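Local structure of cytochrome P450 (Novosphingobium aromaticivorans, 3OFT) at residues Ile148-Leu152 with Ile153-Leu157; Asp203-Phe206 with Ser207-Ser211. The protein is a cytochrome P450, CYP101C1, a helix-rich haem protein that binds protoporphyrin IX with iron inside its fold. One frame throughout, in Å; residues are numbered along the deposited sequence.

Contact 1 (Ile148-Leu152 with Ile153-Leu157)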
ATOM      1  N   ILE A 148     -13.675  -4.187   4.790  1.00 10.61           N
ATOM      2  CA  ILE A 148     -13.682  -2.761   5.099  1.00 11.59           C
ATOM      3  C   ILE A 148     -14.215  -1.942   3.914  1.00 11.70           C
ATOM      4  O   ILE A 148     -15.028  -1.030   4.092  1.00 12.05           O
ATOM      5  CB  ILE A 148     -12.291  -2.293   5.582  1.00 10.97           C
ATOM      6  CG1 ILE A 148     -11.986  -2.892   6.965  1.00 10.76           C
ATOM      7  CG2 ILE A 148     -12.174  -0.788   5.536  1.00 11.97           C
ATOM      8  CD1 ILE A 148     -10.559  -2.662   7.390  1.00 12.29           C
ATOM      9  N   PHE A 149     -13.797  -2.296   2.706  1.00 11.68           N
ATOM     10  CA  PHE A 149     -14.247  -1.548   1.521  1.00 12.17           C
ATOM     11  C   PHE A 149     -15.758  -1.489   1.455  1.00 11.88           C
ATOM     12  O   PHE A 149     -16.350  -0.433   1.180  1.00 12.31           O
ATOM     13  CB  PHE A 149     -13.782  -2.246   0.259  1.00 11.87           C
ATOM     14  CG  PHE A 149     -14.280  -1.597  -0.996  1.00 14.06           C
ATOM     15  CD1 PHE A 149     -13.707  -0.405  -1.449  1.00 15.32           C
ATOM     16  CD2 PHE A 149     -15.357  -2.149  -1.694  1.00 15.24           C
ATOM     17  CE1 PHE A 149     -14.182   0.191  -2.632  1.00 17.86           C
ATOM     18  CE2 PHE A 149     -15.825  -1.559  -2.875  1.00 18.17           C
ATOM     19  CZ  PHE A 149     -15.223  -0.388  -3.339  1.00 17.36           C
ATOM     20  N   LEU A 150     -16.380  -2.650   1.649  1.00 12.22           N
ATOM     21  CA  LEU A 150     -17.847  -2.755   1.589  1.00 13.18           C
ATOM     22  C   LEU A 150     -18.522  -1.873   2.642  1.00 12.80           C
ATOM     23  O   LEU A 150     -19.620  -1.297   2.415  1.00 13.13           O
ATOM     24  CB  LEU A 150     -18.252  -4.216   1.822  1.00 13.08           C
ATOM     25  CG  LEU A 150     -18.442  -5.170   0.642  1.00 17.88           C
ATOM     26  CD1 LEU A 150     -18.144  -4.581  -0.724  1.00 18.62           C
ATOM     27  CD2 LEU A 150     -17.831  -6.538   0.856  1.00 17.95           C
ATOM     28  N   THR A 151     -17.882  -1.777   3.812  1.00 13.50           N
ATOM     29  CA  THR A 151     -18.293  -0.808   4.845  1.00 14.26           C
ATOM     30  C   THR A 151     -18.114   0.645   4.413  1.00 14.35           C
ATOM     31  O   THR A 151     -19.048   1.456   4.587  1.00 14.39           O
ATOM     32  CB  THR A 151     -17.589  -1.097   6.206  1.00 14.98           C
ATOM     33  OG1 THR A 151     -17.879  -2.449   6.569  1.00 17.23           O
ATOM     34  CG2 THR A 151     -18.110  -0.195   7.315  1.00 15.89           C
ATOM     35  N   LEU A 152     -16.970   0.984   3.822  1.00 13.75           N
ATOM     36  CA  LEU A 152     -16.714   2.373   3.381  1.00 15.28           C
ATOM     37  C   LEU A 152     -17.741   2.894   2.360  1.00 15.33           C
ATOM     38  O   LEU A 152     -18.126   4.061   2.415  1.00 14.72           O
ATOM     39  CB  LEU A 152     -15.323   2.559   2.753  1.00 16.24           C
ATOM     40  CG  LEU A 152     -14.014   2.175   3.458  1.00 18.27           C
ATOM     41  CD1 LEU A 152     -12.766   2.324   2.538  1.00 22.13           C
ATOM     42  CD2 LEU A 152     -13.822   2.905   4.771  1.00 24.07           C
ATOM     43  N   ILE A 153     -18.175   2.047   1.441  1.00 14.74           N
ATOM     44  CA  ILE A 153     -19.188   2.459   0.463  1.00 16.36           C
ATOM     45  C   ILE A 153     -20.637   2.192   0.917  1.00 17.85           C
ATOM     46  O   ILE A 153     -21.602   2.522   0.210  1.00 16.91           O
ATOM     47  CB  ILE A 153     -18.887   1.914  -0.936  1.00 17.09           C
ATOM     48  CG1 ILE A 153     -19.016   0.391  -1.007  1.00 14.83           C
ATOM     49  CG2 ILE A 153     -17.498   2.372  -1.360  1.00 16.25           C
ATOM     50  CD1 ILE A 153     -19.235  -0.056  -2.416  1.00 17.43           C
ATOM     51  N   ASP A 154     -20.757   1.620   2.118  1.00 19.55           N
ATOM     52  CA  ASP A 154     -22.024   1.305   2.758  1.00 20.88           C
ATOM     53  C   ASP A 154     -22.969   0.428   1.900  1.00 21.54           C
ATOM     54  O   ASP A 154     -24.112   0.811   1.634  1.00 21.29           O
ATOM     55  CB  ASP A 154     -22.701   2.595   3.229  1.00 21.63           C
ATOM     56  CG  ASP A 154     -23.798   2.339   4.268  1.00 25.33           C
ATOM     57  OD1 ASP A 154     -24.634   3.240   4.478  1.00 28.70           O
ATOM     58  OD2 ASP A 154     -23.833   1.224   4.848  1.00 27.12           O
ATOM     59  N   VAL A 155     -22.503  -0.753   1.486  1.00 22.11           N
ATOM     60  CA  VAL A 155     -23.376  -1.717   0.755  1.00 23.05           C
ATOM     61  C   VAL A 155     -24.419  -2.303   1.711  1.00 23.79           C
ATOM     62  O   VAL A 155     -24.136  -2.434   2.889  1.00 22.40           O
ATOM     63  CB  VAL A 155     -22.595  -2.900   0.128  1.00 23.40           C
ATOM     64  CG1 VAL A 155     -21.398  -2.392  -0.687  1.00 23.33           C
ATOM     65  CG2 VAL A 155     -22.144  -3.878   1.215  1.00 22.64           C
ATOM     66  N   PRO A 156     -25.633  -2.641   1.210  1.00 25.34           N
ATOM     67  CA  PRO A 156     -26.643  -3.157   2.162  1.00 26.34           C
ATOM     68  C   PRO A 156     -26.167  -4.454   2.832  1.00 27.55           C
ATOM     69  O   PRO A 156     -25.520  -5.292   2.195  1.00 25.76           O
ATOM     70  CB  PRO A 156     -27.891  -3.379   1.296  1.00 26.40           C
ATOM     71  CG  PRO A 156     -27.692  -2.432   0.103  1.00 25.99           C
ATOM     72  CD  PRO A 156     -26.189  -2.436  -0.140  1.00 25.00           C
ATOM     73  N   LEU A 157     -26.463  -4.590   4.126  1.00 29.12           N
ATOM     74  CA  LEU A 157     -25.910  -5.680   4.926  1.00 31.33           C
ATOM     75  C   LEU A 157     -26.192  -7.054   4.292  1.00 31.97           C
ATOM     76  O   LEU A 157     -25.307  -7.930   4.261  1.00 31.89           O
ATOM     77  CB  LEU A 157     -26.401  -5.575   6.384  1.00 32.15           C
ATOM     78  CG  LEU A 157     -25.812  -6.445   7.511  1.00 34.60           C
ATOM     79  CD1 LEU A 157     -24.308  -6.777   7.341  1.00 38.72           C
ATOM     80  CD2 LEU A 157     -26.074  -5.805   8.891  1.00 36.28           C
TER
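Phe149 meets Ile153 one helical turn on, both through the backbone and through the side chains. Its carbonyl O accepts from Ile153 N at 3.1 Å. CG2 of Ile153 sits over one face of the ring, while CD1 of Ile153 comes to 3.8 Å from CE2 of Phe149. Ile153 reaches the ring with CG1 set between its own backbone N and carbonyl carbon (chi1 67°). CG1 is thereby laid 3.5 Å from Phe149 O. Leu190 of helix 179-199 packs on the same ring, and Phe193 on Ile153.

Leu150 follows. Its O takes the N-H of Val155 at 3.1 Å, with an almost straight N-H...O angle of 168°. This is the six-to-one bond of a Schellman motif, in which Asp154 turns the chain out of helix 144-152 with a positive phi of 55°. The turn also brings the side chains together: CD1 of Leu150 touches CG1 of Val155 at 3.9 Å, and CG2 of Val155 lies 4.0 Å from CB of Leu150.

Thr151 O receives Asp154 N at 3.0 Å, the second, five-to-two bond of the motif. The donor stands well above the carbonyl plane, and the bond is bent. Thr151 OG1 turns back along the helix and is hydrogen-bonded to Asn147 O.

Contact 2 (Asp203-Phe206 with Ser207-Ser211)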
ATOM      1  N   ASP A 203     -24.166   9.115   2.190  1.00 26.68           N
ATOM      2  CA  ASP A 203     -23.109   9.798   2.929  1.00 25.76           C
ATOM      3  C   ASP A 203     -21.836   8.933   3.023  1.00 23.82           C
ATOM      4  O   ASP A 203     -20.925   9.234   3.807  1.00 23.70           O
ATOM      5  CB  ASP A 203     -23.598  10.075   4.336  1.00 27.99           C
ATOM      6  CG  ASP A 203     -23.886   8.809   5.074  1.00 31.25           C
ATOM      7  OD1 ASP A 203     -24.113   7.790   4.389  1.00 37.97           O
ATOM      8  OD2 ASP A 203     -23.872   8.810   6.321  1.00 36.81           O
ATOM      9  N   ASP A 204     -21.803   7.850   2.259  1.00 20.79           N
ATOM     10  CA  ASP A 204     -20.640   6.966   2.194  1.00 18.93           C
ATOM     11  C   ASP A 204     -19.484   7.574   1.394  1.00 17.44           C
ATOM     12  O   ASP A 204     -19.626   8.630   0.781  1.00 15.18           O
ATOM     13  CB  ASP A 204     -21.053   5.657   1.524  1.00 18.98           C
ATOM     14  CG  ASP A 204     -21.461   5.876   0.082  1.00 21.39           C
ATOM     15  OD1 ASP A 204     -20.599   5.721  -0.819  1.00 21.10           O
ATOM     16  OD2 ASP A 204     -22.615   6.286  -0.155  1.00 21.45           O
ATOM     17  N   LEU A 205     -18.348   6.856   1.359  1.00 15.77           N
ATOM     18  CA  LEU A 205     -17.160   7.341   0.646  1.00 15.21           C
ATOM     19  C   LEU A 205     -17.385   7.695  -0.810  1.00 14.83           C
ATOM     20  O   LEU A 205     -16.982   8.782  -1.234  1.00 15.43           O
ATOM     21  CB  LEU A 205     -16.007   6.340   0.743  1.00 14.65           C
ATOM     22  CG  LEU A 205     -14.658   6.683   0.113  1.00 14.79           C
ATOM     23  CD1 LEU A 205     -14.114   8.056   0.590  1.00 19.09           C
ATOM     24  CD2 LEU A 205     -13.616   5.529   0.339  1.00 17.41           C
ATOM     25  N   PHE A 206     -17.965   6.793  -1.603  1.00 14.56           N
ATOM     26  CA  PHE A 206     -18.125   7.085  -3.034  1.00 14.57           C
ATOM     27  C   PHE A 206     -19.042   8.291  -3.221  1.00 15.40           C
ATOM     28  O   PHE A 206     -18.743   9.197  -4.008  1.00 15.00           O
ATOM     29  CB  PHE A 206     -18.693   5.889  -3.811  1.00 14.79           C
ATOM     30  CG  PHE A 206     -17.668   4.833  -4.209  1.00 12.73           C
ATOM     31  CD1 PHE A 206     -16.332   4.905  -3.810  1.00 14.25           C
ATOM     32  CD2 PHE A 206     -18.079   3.748  -5.010  1.00 14.99           C
ATOM     33  CE1 PHE A 206     -15.394   3.892  -4.201  1.00 11.91           C
ATOM     34  CE2 PHE A 206     -17.164   2.716  -5.390  1.00 14.03           C
ATOM     35  CZ  PHE A 206     -15.844   2.792  -4.993  1.00 14.53           C
ATOM     36  N   SER A 207     -20.181   8.285  -2.531  1.00 16.11           N
ATOM     37  CA  SER A 207     -21.168   9.378  -2.639  1.00 16.59           C
ATOM     38  C   SER A 207     -20.560  10.738  -2.384  1.00 17.54           C
ATOM     39  O   SER A 207     -20.868  11.732  -3.070  1.00 17.84           O
ATOM     40  CB  SER A 207     -22.297   9.199  -1.619  1.00 17.07           C
ATOM     41  OG  SER A 207     -23.097   8.078  -1.908  1.00 18.21           O
ATOM     42  N   ARG A 208     -19.724  10.796  -1.370  1.00 17.38           N
ATOM     43  CA  ARG A 208     -19.161  12.052  -0.977  1.00 18.14           C
ATOM     44  C   ARG A 208     -18.123  12.599  -1.945  1.00 17.17           C
ATOM     45  O   ARG A 208     -18.011  13.803  -2.122  1.00 15.99           O
ATOM     46  CB  ARG A 208     -18.620  11.927   0.422  1.00 19.69           C
ATOM     47  CG  ARG A 208     -19.773  12.249   1.412  1.00 24.77           C
ATOM     48  CD  ARG A 208     -19.334  12.142   2.831  1.00 29.27           C
ATOM     49  NE  ARG A 208     -18.531  10.947   2.891  1.00 27.95           N
ATOM     50  CZ  ARG A 208     -17.226  10.947   3.009  1.00 28.99           C
ATOM     51  NH1 ARG A 208     -16.574  12.099   3.155  1.00 28.70           N
ATOM     52  NH2 ARG A 208     -16.593   9.781   2.980  1.00 28.81           N
ATOM     53  N   ILE A 209     -17.383  11.718  -2.594  1.00 15.41           N
ATOM     54  CA  ILE A 209     -16.394  12.187  -3.574  1.00 14.43           C
ATOM     55  C   ILE A 209     -17.108  12.549  -4.872  1.00 14.84           C
ATOM     56  O   ILE A 209     -16.819  13.587  -5.486  1.00 16.11           O
ATOM     57  CB  ILE A 209     -15.330  11.099  -3.885  1.00 13.55           C
ATOM     58  CG1 ILE A 209     -14.491  10.794  -2.622  1.00 12.94           C
ATOM     59  CG2 ILE A 209     -14.422  11.597  -5.012  1.00 11.30           C
ATOM     60  CD1 ILE A 209     -13.516   9.608  -2.760  1.00 10.99           C
ATOM     61  N   LEU A 210     -18.068  11.710  -5.264  1.00 15.40           N
ATOM     62  CA  LEU A 210     -18.733  11.822  -6.556  1.00 15.71           C
ATOM     63  C   LEU A 210     -19.737  12.984  -6.591  1.00 17.29           C
ATOM     64  O   LEU A 210     -20.080  13.450  -7.671  1.00 16.83           O
ATOM     65  CB  LEU A 210     -19.404  10.510  -6.958  1.00 16.45           C
ATOM     66  CG  LEU A 210     -18.415   9.363  -7.276  1.00 16.28           C
ATOM     67  CD1 LEU A 210     -19.163   8.054  -7.549  1.00 17.93           C
ATOM     68  CD2 LEU A 210     -17.502   9.742  -8.394  1.00 17.37           C
ATOM     69  N   SER A 211     -20.132  13.491  -5.427  1.00 19.02           N
ATOM     70  CA  SER A 211     -21.089  14.627  -5.396  1.00 21.18           C
ATOM     71  C   SER A 211     -20.357  15.989  -5.387  1.00 21.34           C
ATOM     72  O   SER A 211     -20.976  17.067  -5.501  1.00 20.75           O
ATOM     73  CB  SER A 211     -22.080  14.481  -4.220  1.00 22.47           C
ATOM     74  OG  SER A 211     -21.424  14.718  -2.979  1.00 26.32           O
TER
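Asp204 is the N-cap of helix 205-210 and bonds to Ser207, three residues on. Its CG stands between the backbone N and the carbonyl carbon (chi1 65°), which swings the carboxylate over the first turn. OD1 takes Ser207 N at 3.1 Å in a nearly straight bond, from above the carboxylate plane. OD2 accepts from Ser207 OG, though the place of that hydroxyl is less sure.

Arg208 folds back towards the same end. Its chain is extended at chi2 and bends at chi3 (-43°). NE then makes two weak bonds, to Asp203 O at the guanidinium edge (3.1 Å) and to Asp204 O (3.3 Å). NH2 passes 3.4 Å from Leu205 CA, binds Gly104 O, and the group forms a cation-pi contact with Phe109.

Leu205 and Ile209 run side by side, their CD1 atoms 3.7 Å apart. Phe206 O accepts from Leu210 N at 2.9 Å, and CB and CG of Leu210 each come to 3.3 Å from Phe206 O.

The Asp204 carboxylate thus satisfies an N-H of the first turn and probably interacts favourably with the helix dipole. Within 203-211 the Arg208 side chain bonds to backbone oxygens, and its charged atoms touch neither aspartate carboxylate.

In the fold
Contact 1 closes helix 144-152 and contact 2 spans the short helix 205-210 from its N-cap. They come in that order along the chain, with helices 160-171 and 179-199 between them. Their centres are about 12 Å apart, on the same side of the chain's centre. The two ends meet directly: Leu152 O lies 3.0 Å from Leu205 N, a probable hydrogen bond, and Phe149 CZ packs 3.6 Å from Phe206 CZ. Helix 179-199 touches both contacts, and its Arg197 lies against Asp204 and makes a weak bond to Ile153 O. The side chains of Leu152 and Leu205 are about 4 and 5 Å from the haem, so this junction of helix ends helps surround the cofactor.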